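Local structure of fimbrial subunit type 1 (Actinomyces oris, 3UXF) at residues N309-L314 with I422-A427; P348-Y353 with N428-G433; V356-T361 with A375-Y380; D393-P396 with V401-L404. The protein forms the shaft of fimbriae on the bacterial surface as their major pilin subunit, built from beta-sandwich domains reinforced by covalent cross-links. All coordinates share one frame; numbering follows the deposited sequence.

Contact 1. Residues N309-L314 with I422-A427; sequences NLEGDL and INYLRA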
loop_
_atom_site.group_PDB
_atom_site.type_symbol
_atom_site.label_atom_id
_atom_site.label_comp_id
_atom_site.label_asym_id
_atom_site.label_seq_id
_atom_site.Cartn_x
_atom_site.Cartn_y
_atom_site.Cartn_z
ATOM N N ASN A 309 19.517 -12.034 8.364
ATOM C CA ASN A 309 20.299 -11.141 7.543
ATOM C C ASN A 309 19.366 -10.154 6.882
ATOM O O ASN A 309 18.861 -10.393 5.798
ATOM C CB ASN A 309 21.080 -11.919 6.513
ATOM C CG ASN A 309 21.920 -11.023 5.638
ATOM O OD1 ASN A 309 21.825 -9.798 5.697
ATOM N ND2 ASN A 309 22.742 -11.635 4.803
ATOM N N LEU A 310 19.128 -9.042 7.565
ATOM C CA LEU A 310 18.244 -8.000 7.054
ATOM C C LEU A 310 18.969 -6.883 6.325
ATOM O O LEU A 310 18.350 -5.852 6.004
ATOM C CB LEU A 310 17.415 -7.386 8.213
ATOM C CG LEU A 310 16.109 -8.075 8.623
ATOM C CD1 LEU A 310 15.423 -7.359 9.803
ATOM C CD2 LEU A 310 15.102 -8.197 7.511
ATOM N N GLU A 311 20.265 -7.046 6.028
ATOM C CA GLU A 311 20.990 -5.993 5.330
ATOM C C GLU A 311 20.294 -5.590 4.042
ATOM O O GLU A 311 19.955 -6.437 3.227
ATOM C CB GLU A 311 22.442 -6.420 5.039
ATOM C CG GLU A 311 23.328 -5.219 4.698
ATOM C CD GLU A 311 24.800 -5.580 4.462
ATOM O OE1 GLU A 311 25.160 -6.780 4.427
ATOM O OE2 GLU A 311 25.583 -4.636 4.259
ATOM N N GLY A 312 20.118 -4.295 3.834
ATOM C CA GLY A 312 19.447 -3.831 2.626
ATOM C C GLY A 312 17.961 -3.600 2.805
ATOM O O GLY A 312 17.539 -3.165 3.864
ATOM N N ASP A 313 17.176 -3.870 1.749
ATOM C CA ASP A 313 15.730 -3.602 1.751
ATOM C C ASP A 313 14.958 -4.829 2.169
ATOM O O ASP A 313 15.264 -5.952 1.726
ATOM C CB ASP A 313 15.245 -3.291 0.342
ATOM C CG ASP A 313 15.638 -1.912 -0.136
ATOM O OD1 ASP A 313 15.920 -1.046 0.689
ATOM O OD2 ASP A 313 15.673 -1.697 -1.386
ATOM N N LEU A 314 13.942 -4.637 2.992
ATOM C CA LEU A 314 12.960 -5.696 3.298
ATOM C C LEU A 314 11.667 -5.119 2.760
ATOM O O LEU A 314 11.223 -4.053 3.213
ATOM C CB LEU A 314 12.858 -5.921 4.815
ATOM C CG LEU A 314 11.659 -6.769 5.287
ATOM C CD1 LEU A 314 11.817 -8.228 4.777
ATOM C CD2 LEU A 314 11.418 -6.689 6.791
ATOM N N ILE A 422 28.644 -4.359 13.423
ATOM C CA ILE A 422 27.394 -4.247 14.158
ATOM C C ILE A 422 26.294 -4.442 13.110
ATOM O O ILE A 422 26.020 -3.556 12.277
ATOM C CB ILE A 422 27.287 -2.891 14.853
ATOM C CG1 ILE A 422 28.467 -2.735 15.839
ATOM C CG2 ILE A 422 25.952 -2.791 15.569
ATOM C CD1 ILE A 422 28.521 -1.395 16.505
ATOM N N ASN A 423 25.698 -5.638 13.119
ATOM C CA ASN A 423 24.753 -6.039 12.084
ATOM C C ASN A 423 23.407 -6.350 12.686
ATOM O O ASN A 423 23.326 -7.317 13.445
ATOM C CB ASN A 423 25.220 -7.352 11.443
ATOM C CG ASN A 423 26.570 -7.239 10.751
ATOM O OD1 ASN A 423 26.906 -6.179 10.191
ATOM N ND2 ASN A 423 27.324 -8.307 10.759
ATOM N N TYR A 424 22.333 -5.623 12.373
ATOM C CA TYR A 424 22.300 -4.478 11.476
ATOM C C TYR A 424 21.383 -3.437 12.111
ATOM O O TYR A 424 20.550 -3.775 12.945
ATOM C CB TYR A 424 21.720 -4.887 10.122
ATOM C CG TYR A 424 22.399 -6.084 9.501
ATOM C CD1 TYR A 424 23.475 -5.923 8.645
ATOM C CD2 TYR A 424 21.966 -7.372 9.772
ATOM C CE1 TYR A 424 24.102 -7.006 8.079
ATOM C CE2 TYR A 424 22.592 -8.466 9.209
ATOM C CZ TYR A 424 23.661 -8.275 8.362
ATOM O OH TYR A 424 24.295 -9.349 7.791
ATOM N N LEU A 425 21.531 -2.179 11.707
ATOM C CA LEU A 425 20.726 -1.096 12.258
ATOM C C LEU A 425 19.841 -0.440 11.204
ATOM O O LEU A 425 20.280 -0.189 10.089
ATOM C CB LEU A 425 21.627 -0.037 12.896
ATOM C CG LEU A 425 22.180 -0.360 14.284
ATOM C CD1 LEU A 425 23.434 0.449 14.560
ATOM C CD2 LEU A 425 21.130 -0.106 15.345
ATOM N N ARG A 426 18.596 -0.163 11.573
ATOM C CA ARG A 426 17.660 0.491 10.668
ATOM C C ARG A 426 18.127 1.913 10.394
ATOM O O ARG A 426 18.604 2.594 11.292
ATOM C CB ARG A 426 16.255 0.514 11.270
ATOM C CG ARG A 426 15.127 0.392 10.248
ATOM C CD ARG A 426 13.904 1.195 10.674
ATOM N NE ARG A 426 14.277 2.575 10.948
ATOM C CZ ARG A 426 14.261 3.132 12.151
ATOM N NH1 ARG A 426 13.857 2.436 13.205
ATOM N NH2 ARG A 426 14.647 4.389 12.300
ATOM N N ALA A 427 17.987 2.357 9.150
ATOM C CA ALA A 427 18.412 3.697 8.774
ATOM C C ALA A 427 17.734 4.749 9.641
ATOM O O ALA A 427 16.545 4.655 9.917
ATOM C CB ALA A 427 18.109 3.951 7.308
#

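Contact 2. Residues P348-Y353 with N428-G433; sequences PVLSKY and NDYVNG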
loop_
_atom_site.group_PDB
_atom_site.type_symbol
_atom_site.label_atom_id
_atom_site.label_comp_id
_atom_site.label_asym_id
_atom_site.label_seq_id
_atom_site.Cartn_x
_atom_site.Cartn_y
_atom_site.Cartn_z
ATOM N N PRO A 348 4.568 -1.260 -2.706
ATOM C CA PRO A 348 5.405 -1.937 -1.712
ATOM C C PRO A 348 5.830 -0.957 -0.632
ATOM O O PRO A 348 5.873 0.254 -0.864
ATOM C CB PRO A 348 6.629 -2.393 -2.514
ATOM C CG PRO A 348 6.681 -1.439 -3.685
ATOM C CD PRO A 348 5.236 -1.141 -4.014
ATOM N N VAL A 349 6.092 -1.488 0.550
ATOM C CA VAL A 349 6.693 -0.701 1.624
ATOM C C VAL A 349 8.022 -1.324 1.972
ATOM O O VAL A 349 8.162 -2.543 1.907
ATOM C CB VAL A 349 5.798 -0.649 2.908
ATOM C CG1 VAL A 349 4.542 0.100 2.622
ATOM C CG2 VAL A 349 5.474 -2.042 3.492
ATOM N N LEU A 350 8.979 -0.489 2.354
ATOM C CA LEU A 350 10.341 -0.935 2.637
ATOM C C LEU A 350 10.772 -0.603 4.047
ATOM O O LEU A 350 10.359 0.427 4.616
ATOM C CB LEU A 350 11.337 -0.230 1.721
ATOM C CG LEU A 350 11.061 -0.368 0.225
ATOM C CD1 LEU A 350 12.143 0.366 -0.554
ATOM C CD2 LEU A 350 11.003 -1.814 -0.193
ATOM N N SER A 351 11.582 -1.499 4.606
ATOM C CA SER A 351 12.429 -1.245 5.786
ATOM C C SER A 351 13.883 -1.396 5.324
ATOM O O SER A 351 14.198 -2.288 4.526
ATOM C CB SER A 351 12.140 -2.264 6.894
ATOM O OG SER A 351 10.787 -2.232 7.307
ATOM N N LYS A 352 14.756 -0.504 5.797
ATOM C CA LYS A 352 16.151 -0.485 5.317
ATOM C C LYS A 352 17.118 -0.603 6.493
ATOM O O LYS A 352 17.136 0.248 7.373
ATOM C CB LYS A 352 16.413 0.791 4.503
ATOM C CG LYS A 352 15.517 0.918 3.298
ATOM C CD LYS A 352 15.776 2.267 2.612
ATOM C CE LYS A 352 14.856 2.433 1.405
ATOM N NZ LYS A 352 15.407 1.738 0.195
ATOM N N TYR A 353 17.925 -1.662 6.492
ATOM C CA TYR A 353 18.864 -1.964 7.574
ATOM C C TYR A 353 20.276 -1.973 7.029
ATOM O O TYR A 353 20.540 -2.528 5.952
ATOM C CB TYR A 353 18.548 -3.356 8.193
ATOM C CG TYR A 353 17.353 -3.380 9.109
ATOM C CD1 TYR A 353 16.067 -3.599 8.612
ATOM C CD2 TYR A 353 17.495 -3.133 10.470
ATOM C CE1 TYR A 353 14.953 -3.585 9.452
ATOM C CE2 TYR A 353 16.404 -3.127 11.318
ATOM C CZ TYR A 353 15.137 -3.352 10.812
ATOM O OH TYR A 353 14.037 -3.373 11.635
ATOM N N ASN A 428 18.497 5.750 10.068
ATOM C CA ASN A 428 17.942 6.835 10.865
ATOM C C ASN A 428 17.020 7.710 10.032
ATOM O O ASN A 428 16.114 8.350 10.557
ATOM C CB ASN A 428 19.054 7.711 11.449
ATOM C CG ASN A 428 19.960 6.955 12.396
ATOM O OD1 ASN A 428 21.031 6.501 12.011
ATOM N ND2 ASN A 428 19.534 6.824 13.645
ATOM N N ASP A 429 17.267 7.740 8.729
ATOM C CA ASP A 429 16.512 8.608 7.833
ATOM C C ASP A 429 15.465 7.891 6.983
ATOM O O ASP A 429 14.980 8.442 6.006
ATOM C CB ASP A 429 17.459 9.407 6.936
ATOM C CG ASP A 429 18.257 8.527 5.997
ATOM O OD1 ASP A 429 18.234 7.293 6.167
ATOM O OD2 ASP A 429 18.909 9.074 5.089
ATOM N N TYR A 430 15.120 6.669 7.361
ATOM C CA TYR A 430 14.082 5.924 6.666
ATOM C C TYR A 430 13.403 5.053 7.702
ATOM O O TYR A 430 13.990 4.110 8.215
ATOM C CB TYR A 430 14.658 5.082 5.528
ATOM C CG TYR A 430 13.664 4.762 4.430
ATOM C CD1 TYR A 430 13.717 5.413 3.209
ATOM C CD2 TYR A 430 12.679 3.803 4.615
ATOM C CE1 TYR A 430 12.819 5.122 2.203
ATOM C CE2 TYR A 430 11.776 3.502 3.614
ATOM C CZ TYR A 430 11.850 4.167 2.410
ATOM O OH TYR A 430 10.954 3.875 1.409
ATOM N N VAL A 431 12.167 5.398 8.025
ATOM C CA VAL A 431 11.450 4.711 9.078
ATOM C C VAL A 431 9.963 4.673 8.776
ATOM O O VAL A 431 9.429 5.564 8.124
ATOM C CB VAL A 431 11.686 5.410 10.429
ATOM C CG1 VAL A 431 11.183 6.842 10.377
ATOM C CG2 VAL A 431 11.032 4.642 11.558
ATOM N N ASN A 432 9.302 3.629 9.252
ATOM C CA ASN A 432 7.873 3.474 9.044
ATOM C C ASN A 432 7.458 3.581 7.575
ATOM O O ASN A 432 6.360 4.034 7.266
ATOM C CB ASN A 432 7.088 4.460 9.915
ATOM C CG ASN A 432 7.147 4.107 11.393
ATOM O OD1 ASN A 432 7.530 3.000 11.764
ATOM N ND2 ASN A 432 6.761 5.051 12.241
ATOM N N GLY A 433 8.343 3.160 6.676
ATOM C CA GLY A 433 7.997 3.029 5.287
ATOM C C GLY A 433 8.196 4.278 4.474
ATOM O O GLY A 433 7.786 4.292 3.305
HETATM O O HOH W 1 10.831 1.724 6.960
HETATM O O HOH W 2 8.722 2.286 1.632
HETATM O O HOH W 3 13.581 1.615 7.309
#

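Contact 3. Residues V356-T361 with A375-Y380; sequences VILTKT and AQFQVY. Unlike the reference sequence in segment 356-361: Ile357 (reference Val).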
loop_
_atom_site.group_PDB
_atom_site.type_symbol
_atom_site.label_atom_id
_atom_site.label_comp_id
_atom_site.label_asym_id
_atom_site.label_seq_id
_atom_site.Cartn_x
_atom_site.Cartn_y
_atom_site.Cartn_z
ATOM N N VAL A 356 27.180 -1.738 10.151
ATOM C CA VAL A 356 28.160 -0.769 10.609
ATOM C C VAL A 356 29.465 -1.512 10.802
ATOM O O VAL A 356 29.485 -2.569 11.429
ATOM C CB VAL A 356 27.735 -0.154 11.957
ATOM C CG1 VAL A 356 28.827 0.719 12.507
ATOM C CG2 VAL A 356 26.413 0.644 11.757
ATOM N N ILE A 357 30.557 -0.993 10.244
ATOM C CA ILE A 357 31.877 -1.560 10.556
ATOM C C ILE A 357 32.591 -0.580 11.468
ATOM O O ILE A 357 32.831 0.564 11.062
ATOM C CB ILE A 357 32.728 -1.813 9.299
ATOM C CG1 ILE A 357 32.038 -2.833 8.407
ATOM C CG2 ILE A 357 34.068 -2.387 9.703
ATOM C CD1 ILE A 357 32.687 -2.986 7.000
ATOM N N LEU A 358 32.893 -1.004 12.698
ATOM C CA LEU A 358 33.535 -0.134 13.665
ATOM C C LEU A 358 35.019 -0.466 13.631
ATOM O O LEU A 358 35.398 -1.618 13.866
ATOM C CB LEU A 358 32.926 -0.413 15.040
ATOM C CG LEU A 358 33.304 0.477 16.228
ATOM C CD1 LEU A 358 32.373 0.137 17.412
ATOM C CD2 LEU A 358 34.741 0.279 16.653
ATOM N N THR A 359 35.850 0.536 13.333
ATOM C CA THR A 359 37.305 0.382 13.429
ATOM C C THR A 359 37.820 1.120 14.651
ATOM O O THR A 359 37.538 2.309 14.846
ATOM C CB THR A 359 38.014 0.956 12.205
ATOM O OG1 THR A 359 37.615 0.202 11.057
ATOM C CG2 THR A 359 39.559 0.870 12.361
ATOM N N LYS A 360 38.564 0.408 15.487
ATOM C CA LYS A 360 39.117 0.995 16.693
ATOM C C LYS A 360 40.579 1.348 16.488
ATOM O O LYS A 360 41.360 0.542 15.995
ATOM C CB LYS A 360 38.973 0.035 17.874
ATOM C CG LYS A 360 39.438 0.610 19.200
ATOM C CD LYS A 360 38.472 1.658 19.720
ATOM C CE LYS A 360 38.787 2.036 21.155
ATOM N NZ LYS A 360 39.986 2.907 21.262
ATOM N N THR A 361 40.941 2.563 16.870
ATOM C CA THR A 361 42.321 3.002 16.776
ATOM C C THR A 361 42.670 3.848 17.992
ATOM O O THR A 361 41.933 3.870 18.974
ATOM C CB THR A 361 42.591 3.780 15.473
ATOM O OG1 THR A 361 44.003 3.902 15.271
ATOM C CG2 THR A 361 41.970 5.163 15.531
ATOM N N ALA A 375 38.233 -4.015 22.697
ATOM C CA ALA A 375 37.393 -2.889 23.038
ATOM C C ALA A 375 35.945 -3.345 22.887
ATOM O O ALA A 375 35.610 -4.049 21.933
ATOM C CB ALA A 375 37.666 -1.705 22.081
ATOM N N GLN A 376 35.102 -2.975 23.836
ATOM C CA GLN A 376 33.677 -3.358 23.771
ATOM C C GLN A 376 32.783 -2.136 23.665
ATOM O O GLN A 376 33.072 -1.070 24.238
ATOM C CB GLN A 376 33.291 -4.190 24.997
ATOM C CG GLN A 376 34.143 -5.455 25.094
ATOM C CD GLN A 376 33.547 -6.432 26.063
ATOM O OE1 GLN A 376 33.132 -6.076 27.159
ATOM N NE2 GLN A 376 33.435 -7.677 25.625
ATOM N N PHE A 377 31.697 -2.304 22.934
ATOM C CA PHE A 377 30.740 -1.243 22.720
ATOM C C PHE A 377 29.323 -1.729 22.845
ATOM O O PHE A 377 29.025 -2.887 22.546
ATOM C CB PHE A 377 30.917 -0.689 21.319
ATOM C CG PHE A 377 32.235 -0.032 21.106
ATOM C CD1 PHE A 377 32.359 1.346 21.257
ATOM C CD2 PHE A 377 33.345 -0.778 20.718
ATOM C CE1 PHE A 377 33.620 1.996 21.057
ATOM C CE2 PHE A 377 34.593 -0.147 20.515
ATOM C CZ PHE A 377 34.721 1.247 20.675
ATOM N N GLN A 378 28.446 -0.819 23.234
ATOM C CA GLN A 378 27.012 -1.056 23.133
ATOM C C GLN A 378 26.448 0.119 22.345
ATOM O O GLN A 378 27.153 1.113 22.124
ATOM C CB GLN A 378 26.356 -1.121 24.504
ATOM C CG GLN A 378 26.966 -2.263 25.289
ATOM C CD GLN A 378 26.158 -2.638 26.504
ATOM O OE1 GLN A 378 25.802 -1.784 27.334
ATOM N NE2 GLN A 378 25.855 -3.937 26.627
ATOM N N VAL A 379 25.196 -0.014 21.895
ATOM C CA VAL A 379 24.602 0.999 20.998
ATOM C C VAL A 379 23.267 1.466 21.551
ATOM O O VAL A 379 22.476 0.647 22.059
ATOM C CB VAL A 379 24.345 0.418 19.585
ATOM C CG1 VAL A 379 23.878 1.530 18.617
ATOM C CG2 VAL A 379 25.613 -0.307 19.045
ATOM N N TYR A 380 22.996 2.772 21.447
ATOM C CA TYR A 380 21.711 3.325 21.862
ATOM C C TYR A 380 21.135 4.191 20.734
ATOM O O TYR A 380 21.879 4.679 19.881
ATOM C CB TYR A 380 21.902 4.253 23.079
ATOM C CG TYR A 380 22.397 3.549 24.330
ATOM C CD1 TYR A 380 23.726 3.191 24.447
ATOM C CD2 TYR A 380 21.535 3.290 25.401
ATOM C CE1 TYR A 380 24.202 2.559 25.587
ATOM C CE2 TYR A 380 21.999 2.629 26.551
ATOM C CZ TYR A 380 23.321 2.278 26.623
ATOM O OH TYR A 380 23.793 1.656 27.766
#

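Contact 4. Residues D393-P396 with V401-L404; sequences DSDP and VDPL. With CA (calcium ion), chain C.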
loop_
_atom_site.group_PDB
_atom_site.type_symbol
_atom_site.label_atom_id
_atom_site.label_comp_id
_atom_site.label_asym_id
_atom_site.label_seq_id
_atom_site.Cartn_x
_atom_site.Cartn_y
_atom_site.Cartn_z
ATOM N N ASP A 393 16.519 5.254 26.560
ATOM C CA ASP A 393 16.354 3.930 27.119
ATOM C C ASP A 393 15.648 3.009 26.118
ATOM O O ASP A 393 14.550 3.308 25.665
ATOM C CB ASP A 393 15.510 4.088 28.393
ATOM C CG ASP A 393 15.250 2.776 29.108
ATOM O OD1 ASP A 393 15.788 1.712 28.729
ATOM O OD2 ASP A 393 14.511 2.821 30.115
ATOM N N SER A 394 16.281 1.907 25.740
ATOM C CA SER A 394 15.697 1.007 24.735
ATOM C C SER A 394 14.472 0.249 25.240
ATOM O O SER A 394 13.696 -0.259 24.440
ATOM C CB SER A 394 16.759 0.014 24.275
ATOM O OG SER A 394 17.933 0.749 23.894
ATOM N N ASP A 395 14.315 0.162 26.559
ATOM C CA ASP A 395 13.143 -0.494 27.154
ATOM C C ASP A 395 12.582 0.341 28.303
ATOM O O ASP A 395 12.953 0.144 29.460
ATOM C CB ASP A 395 13.476 -1.903 27.653
ATOM C CG ASP A 395 12.284 -2.581 28.323
ATOM O OD1 ASP A 395 11.179 -1.988 28.323
ATOM O OD2 ASP A 395 12.453 -3.700 28.848
ATOM N N PRO A 396 11.671 1.255 27.981
ATOM C CA PRO A 396 11.091 2.206 28.937
ATOM C C PRO A 396 10.304 1.545 30.087
ATOM O O PRO A 396 9.929 2.244 31.029
ATOM C CB PRO A 396 10.163 3.054 28.055
ATOM C CG PRO A 396 10.696 2.866 26.642
ATOM C CD PRO A 396 11.120 1.434 26.630
ATOM N N VAL A 401 18.625 2.402 32.083
ATOM C CA VAL A 401 18.697 2.804 30.676
ATOM C C VAL A 401 19.357 1.682 29.862
ATOM O O VAL A 401 20.551 1.425 30.008
ATOM C CB VAL A 401 19.499 4.104 30.516
ATOM C CG1 VAL A 401 19.388 4.637 29.109
ATOM C CG2 VAL A 401 19.000 5.156 31.505
ATOM N N ASP A 402 18.578 0.996 29.025
ATOM C CA ASP A 402 19.078 -0.203 28.358
ATOM C C ASP A 402 19.577 0.135 26.958
ATOM O O ASP A 402 18.977 0.977 26.285
ATOM C CB ASP A 402 17.985 -1.255 28.192
ATOM C CG ASP A 402 17.374 -1.677 29.503
ATOM O OD1 ASP A 402 18.019 -2.425 30.270
ATOM O OD2 ASP A 402 16.250 -1.245 29.752
ATOM N N PRO A 403 20.630 -0.558 26.517
ATOM C CA PRO A 403 21.107 -0.456 25.136
ATOM C C PRO A 403 20.206 -1.258 24.206
ATOM O O PRO A 403 19.326 -2.034 24.628
ATOM C CB PRO A 403 22.498 -1.102 25.206
ATOM C CG PRO A 403 22.356 -2.157 26.265
ATOM C CD PRO A 403 21.485 -1.457 27.315
ATOM N N LEU A 404 20.422 -1.058 22.913
ATOM C CA LEU A 404 19.682 -1.792 21.901
ATOM C C LEU A 404 20.123 -3.237 21.763
ATOM O O LEU A 404 21.317 -3.578 21.874
ATOM C CB LEU A 404 19.873 -1.116 20.541
ATOM C CG LEU A 404 19.380 0.307 20.401
ATOM C CD1 LEU A 404 19.815 0.778 19.031
ATOM C CD2 LEU A 404 17.845 0.370 20.538
HETATM CA CA CA C . 14.909 0.502 30.778
#

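Contact 1. Residues N309-L314 with I422-A427
With chi1 at -53°, Tyr424 sets its CG anti to its own carbonyl carbon and carries its ring from strand 419-426 up against the turn at Asn309-Glu311. Glu311 meets it with an extended chain whose CG stands anti to the backbone N (chi1 -163°). That chain crosses the tyrosine at about a right angle, and its CB comes 3.5 Å from Tyr424 CE1. The Glu311 backbone N sits over the centre of one face of the Tyr424 ring, 4.0 Å above its plane. Asn423 CB lies over the opposite face, 3.3 Å from the plane, next to a cis peptide bond between Asn423 and Tyr424; the ring is thus sandwiched between a neighbour in sequence and a distant turn. The turn is an Asx turn: Asn309 OD1 accepts from Glu311 N at 3.2 Å, with the donor in the carbonyl plane. Strands 312-321 and 419-426 each pair antiparallel with strand 344-362, so the tyrosine reaches from one partner of that long strand to the lead-in of the other. The bond to Glu311 N also helps to fix the rotation of the Asn309 amide, which is only 8° from coplanar with the tyrosine ring. Its OD1 lies 3.3 Å from Tyr424 OH.

Contact 2. Residues P348-Y353 with N428-G433
Lys352 of strand 344-362 lies over the ring of Tyr430, which belongs to a small beta-hairpin whose strands 430-431 and 434-435 are joined through Asn432 and Gly433. The backbone angles of these two residues are those of a type I' turn, and the hairpin tip approaches the long strand without pairing directly with it.

The aromatic contact is mainly a CH-pi interaction. Lys352 CE stands 3.5 Å from the centroid of the Tyr430 ring, close to the ring normal, while CD rests over CG. A bend at the last torsion (chi4 -83°) then turns the ammonium group away from the ring plane. NZ remains over the face at 5.0 Å from the centroid, a longer cation-pi approach, and its salt bridges are made to Glu473 and Asp313. These acidic partners probably keep the lysine charged and hold its end over the tyrosine.

Two contacts to Leu350 O involve carbon: Tyr430 CE2 presents the ring edge to it, and Gly433 CA points a hydrogen almost straight at it from 3.6 Å.

Polar backbone groups are linked through water. One water accepts from Lys352 N and donates to Tyr430 O; another accepts from Gly433 N and donates to Leu350 O. A third lies in the plane of the ring, accepting from Leu350 N at 2.9 Å, donating to Gly433 O and bonded to Tyr430 OH at 2.7 Å.

Contact 3. Residues V356-T361 with A375-Y380
Ala375 opens the second segment by pressing its methyl group against the aliphatic part of Lys360, with CB 4.0 Å from Lys360 CE. The lysine can lie against it because its chain is folded: CG leaves anti to the backbone N, and a bend at chi2 (72°) brings CG, CD and CE past the alanine in turn.

Two residues on, Phe377 fills the space between the strands with its ring. Leu358 CD1 sits over one face, 3.5 Å above the plane and displaced toward the rim on the CD2 side, where it is 3.6 Å from Phe377 CD2. The CH-pi contact is made by this methyl, while the other branch, CD2, reaches the far part of the ring near CE2 and CZ. Lys360 comes from a different direction, at the edge: its CD lies in the ring plane, 3.9 Å from Phe377 CZ. One aromatic side chain thus meets a leucine face-on and a lysine edge-on. Val482 and Glu449 each touch both Lys360 and Phe377, adding one apolar and one acidic neighbour.

The strands stand too far apart for backbone pairing, with Leu358 CA 9.5 Å from Phe377 CA, because strand 344-362 and strand 376-385 belong to different sheets that face each other. Past the apolar section, Lys360 NZ is joined covalently to Asp484 CG and donates to Thr361 O at 3.2 Å. This intramolecular isopeptide bond, joining strand 344-362 to its parallel neighbour 478-484 in the core of a prealbumin-like beta sandwich, is a hallmark of Gram-positive pilins.

Contact 4. Residues D393-P396 with V401-L404
Asp393 can be followed outward from its CB, which packs against Val401 CG1 at 4.0 Å. With chi1 at 180°, CG stands anti to the backbone N and carries the carboxylate to a calcium ion, which it grips with both oxygens. Asp393 OD1 is 2.5 Å from the calcium ion and Asp393 OD2 2.4 Å. OD1 has further work: it accepts from Asp402 N at 2.9 Å, along a nearly straight N-H (171°), and from Asp395 N. The two donors reach it from opposite faces of the carboxylate plane. The bond from Asp395 N makes an Asx turn, and together these bonds probably restrain the carboxylate's rotation at the metal.

The other segment answers with Asp402, whose OD2 binds the calcium at 2.4 Å. It lies 3.2 Å from Asp393 OD1, a close approach of two carboxylate oxygens that the shared calcium ion probably offsets. Asp395 contributes its backbone O to the metal, leaving its side chain to bond Ser397 through OD1.

Behind the metal the segments are tied by Ser394. Its backbone N and its OG both donate to Asp402 O from the same face of the carbonyl plane, the hydroxyl at 2.6 Å, while OG also touches Leu404 CD2. These bonds fix the Asp402 carbonyl and so probably help to position the carboxylate of the same residue. Thr398 O, Thr398 OG1 and Thr400 O, from the intervening residues, complete a seven-ligand calcium-binding loop in which a single short excursion folds round the ion, with one aspartate bidentate.

Strand 344-362 is the common thread: contact 2 uses its first part and contact 3 its later part, with centres about 24 Å apart, while contact 1 joins two strands that pair with it. Contacts 1 and 2 lie about 10 Å apart, and their segments alternate along the chain, so the chain interlaces where strands 312-321, 344-362 and 419-426 share one sheet. Contacts 3 and 4 follow in series inside the loop closed by contact 1. They touch where Val379 and Leu404 share a backbone hydrogen bond, although their centres are about 18 Å apart. This part of the chain thus combines a covalently linked core and a calcium-bound surface loop with a sheet shared with the preceding part, which probably suits a fimbrial shaft under tension.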